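Local coordinates for hypothetical protein Atu1826 (Agrobacterium tumefaciens, PDB 2I3D) that is of unknown function but is probably an alpha/beta hydrolase that uses a serine nucleophile, at residues A127-G132 with H212-K217. Sequence-based numbering, arbitrary orientation.
Sequences AGYSFG and HFFNGK
Ser130 and His212 meet through a short hydrogen bond, Ser130 OG to His212 NE2 at 2.6 Å, in which either atom could be the donor. The hydroxyl lies at the edge of the imidazole and near its plane, so it approaches NE2 within the ring plane and not over a face. The other ring nitrogen, ND1, is hydrogen-bonded to OD2 of Asp179, so both nitrogens have partners and the rotation of the imidazole is fixed. The geometry is consistent with the charge relay of a Ser-His-Asp triad, in which Ser130 would be the nucleophile.

Tyr129 joins the same two segments by a second route. Its chi1 of 171° puts CG opposite the backbone N, and the ring reaches out from the end of the strand and meets the start of the loop with its hydroxyl. Tyr129 OH donates to the backbone O of His212 at 2.9 Å. That oxygen sits at the edge of the phenol ring, while OH is tilted 17° from the carbonyl plane. One histidine is thus held through both its side chain and its main chain. Tyr129 OH also lies 3.3 Å from Phe213 CA, and Tyr129 CE1 meets the ring edge of Phe214 at CE2, 4.2 Å away.

The backbone of Ser130, with a positive phi of 64°, has the strained turn of a nucleophile elbow, consistent with the Gly128-Ser130-Gly132 pattern. This elbow links strand 124-129, inside the mixed sheet, to helix 131-142. The loop carrying His212 follows strand 202-207 and leads into helix 218-233, and Ile152 of strand 146-152 and Ile67 of helix 66-77 pack against both Tyr129 and Phe214.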
loop_
_atom_site.group_PDB
_atom_site.type_symbol
_atom_site.label_atom_id
_atom_site.label_comp_id
_atom_site.label_asym_id
_atom_site.label_seq_id
_atom_site.Cartn_x
_atom_site.Cartn_y
_atom_site.Cartn_z
ATOM N N ALA B 127 5.986 -15.298 5.082
ATOM C CA ALA B 127 6.459 -13.914 5.170
ATOM C C ALA B 127 5.245 -13.083 5.519
ATOM O O ALA B 127 4.211 -13.201 4.834
ATOM C CB ALA B 127 7.054 -13.469 3.845
ATOM N N GLY B 128 5.329 -12.274 6.572
ATOM C CA GLY B 128 4.180 -11.481 7.019
ATOM C C GLY B 128 4.571 -10.038 7.309
ATOM O O GLY B 128 5.680 -9.789 7.754
ATOM N N TYR B 129 3.654 -9.101 7.081
ATOM C CA TYR B 129 3.928 -7.681 7.322
ATOM C C TYR B 129 2.943 -7.148 8.353
ATOM O O TYR B 129 1.723 -7.288 8.199
ATOM C CB TYR B 129 3.820 -6.967 5.948
ATOM C CG TYR B 129 3.855 -5.469 6.018
ATOM C CD1 TYR B 129 4.586 -4.801 7.006
ATOM C CD2 TYR B 129 3.149 -4.711 5.072
ATOM C CE1 TYR B 129 4.576 -3.352 7.073
ATOM C CE2 TYR B 129 3.128 -3.313 5.136
ATOM C CZ TYR B 129 3.825 -2.656 6.120
ATOM O OH TYR B 129 3.777 -1.284 6.074
ATOM N N SER B 130 3.476 -6.577 9.435
ATOM C CA SER B 130 2.699 -5.988 10.483
ATOM C C SER B 130 1.832 -7.063 11.183
ATOM O O SER B 130 2.379 -8.073 11.648
ATOM C CB SER B 130 1.893 -4.794 9.947
ATOM O OG SER B 130 1.430 -3.951 10.996
ATOM N N PHE B 131 0.502 -6.870 11.248
ATOM C CA PHE B 131 -0.373 -7.925 11.802
ATOM C C PHE B 131 -0.083 -9.293 11.119
ATOM O O PHE B 131 -0.091 -10.345 11.767
ATOM C CB PHE B 131 -1.821 -7.492 11.605
ATOM C CG PHE B 131 -2.863 -8.557 11.926
ATOM C CD1 PHE B 131 -3.425 -8.631 13.186
ATOM C CD2 PHE B 131 -3.379 -9.350 10.911
ATOM C CE1 PHE B 131 -4.440 -9.557 13.436
ATOM C CE2 PHE B 131 -4.396 -10.276 11.147
ATOM C CZ PHE B 131 -4.907 -10.383 12.403
ATOM N N GLY B 132 0.171 -9.274 9.802
ATOM C CA GLY B 132 0.529 -10.479 9.075
ATOM C C GLY B 132 1.760 -11.199 9.641
ATOM O O GLY B 132 1.827 -12.419 9.546
ATOM N N HIS B 212 6.486 2.702 10.026
ATOM C CA HIS B 212 5.798 1.403 9.986
ATOM C C HIS B 212 5.451 0.982 8.564
ATOM O O HIS B 212 5.252 -0.187 8.283
ATOM C CB HIS B 212 4.523 1.425 10.837
ATOM C CG HIS B 212 3.998 0.061 11.169
ATOM N ND1 HIS B 212 4.682 -0.809 12.004
ATOM C CD2 HIS B 212 2.864 -0.575 10.809
ATOM C CE1 HIS B 212 4.002 -1.941 12.108
ATOM N NE2 HIS B 212 2.880 -1.814 11.415
ATOM N N PHE B 213 5.353 1.969 7.679
ATOM C CA PHE B 213 4.946 1.773 6.273
ATOM C C PHE B 213 6.137 1.798 5.315
ATOM O O PHE B 213 5.961 1.603 4.111
ATOM C CB PHE B 213 3.929 2.838 5.946
ATOM C CG PHE B 213 2.902 2.966 7.028
ATOM C CD1 PHE B 213 1.978 1.955 7.208
ATOM C CD2 PHE B 213 2.992 3.984 7.953
ATOM C CE1 PHE B 213 1.045 2.007 8.264
ATOM C CE2 PHE B 213 2.086 4.062 9.024
ATOM C CZ PHE B 213 1.104 3.065 9.178
ATOM N N PHE B 214 7.356 1.858 5.879
ATOM C CA PHE B 214 8.584 1.956 5.068
ATOM C C PHE B 214 8.410 3.022 3.981
ATOM O O PHE B 214 8.918 2.860 2.860
ATOM C CB PHE B 214 8.961 0.592 4.499
ATOM C CG PHE B 214 9.288 -0.386 5.566
ATOM C CD1 PHE B 214 10.611 -0.527 6.009
ATOM C CD2 PHE B 214 8.262 -1.093 6.207
ATOM C CE1 PHE B 214 10.936 -1.442 7.082
ATOM C CE2 PHE B 214 8.552 -1.969 7.244
ATOM C CZ PHE B 214 9.878 -2.138 7.702
ATOM N N ASN B 215 7.750 4.136 4.319
ATOM C CA ASN B 215 7.563 5.159 3.289
ATOM C C ASN B 215 8.927 5.690 2.832
ATOM O O ASN B 215 9.721 6.157 3.636
ATOM C CB ASN B 215 6.702 6.322 3.792
ATOM C CG ASN B 215 5.250 5.930 3.981
ATOM O OD1 ASN B 215 4.640 5.187 3.158
ATOM N ND2 ASN B 215 4.673 6.421 5.048
ATOM N N GLY B 216 9.150 5.643 1.518
ATOM C CA GLY B 216 10.410 6.098 0.921
ATOM C C GLY B 216 11.536 5.110 1.147
ATOM O O GLY B 216 12.701 5.389 0.777
ATOM N N LYS B 217 11.203 3.942 1.716
ATOM C CA LYS B 217 12.212 2.928 2.032
ATOM C C LYS B 217 11.854 1.531 1.547
ATOM O O LYS B 217 12.485 0.540 1.968
ATOM C CB LYS B 217 12.501 2.903 3.557
ATOM C CG LYS B 217 13.009 4.237 4.132
ATOM C CD LYS B 217 14.411 4.537 3.662
ATOM C CE LYS B 217 14.834 5.885 4.228
ATOM N NZ LYS B 217 16.215 6.197 3.834
#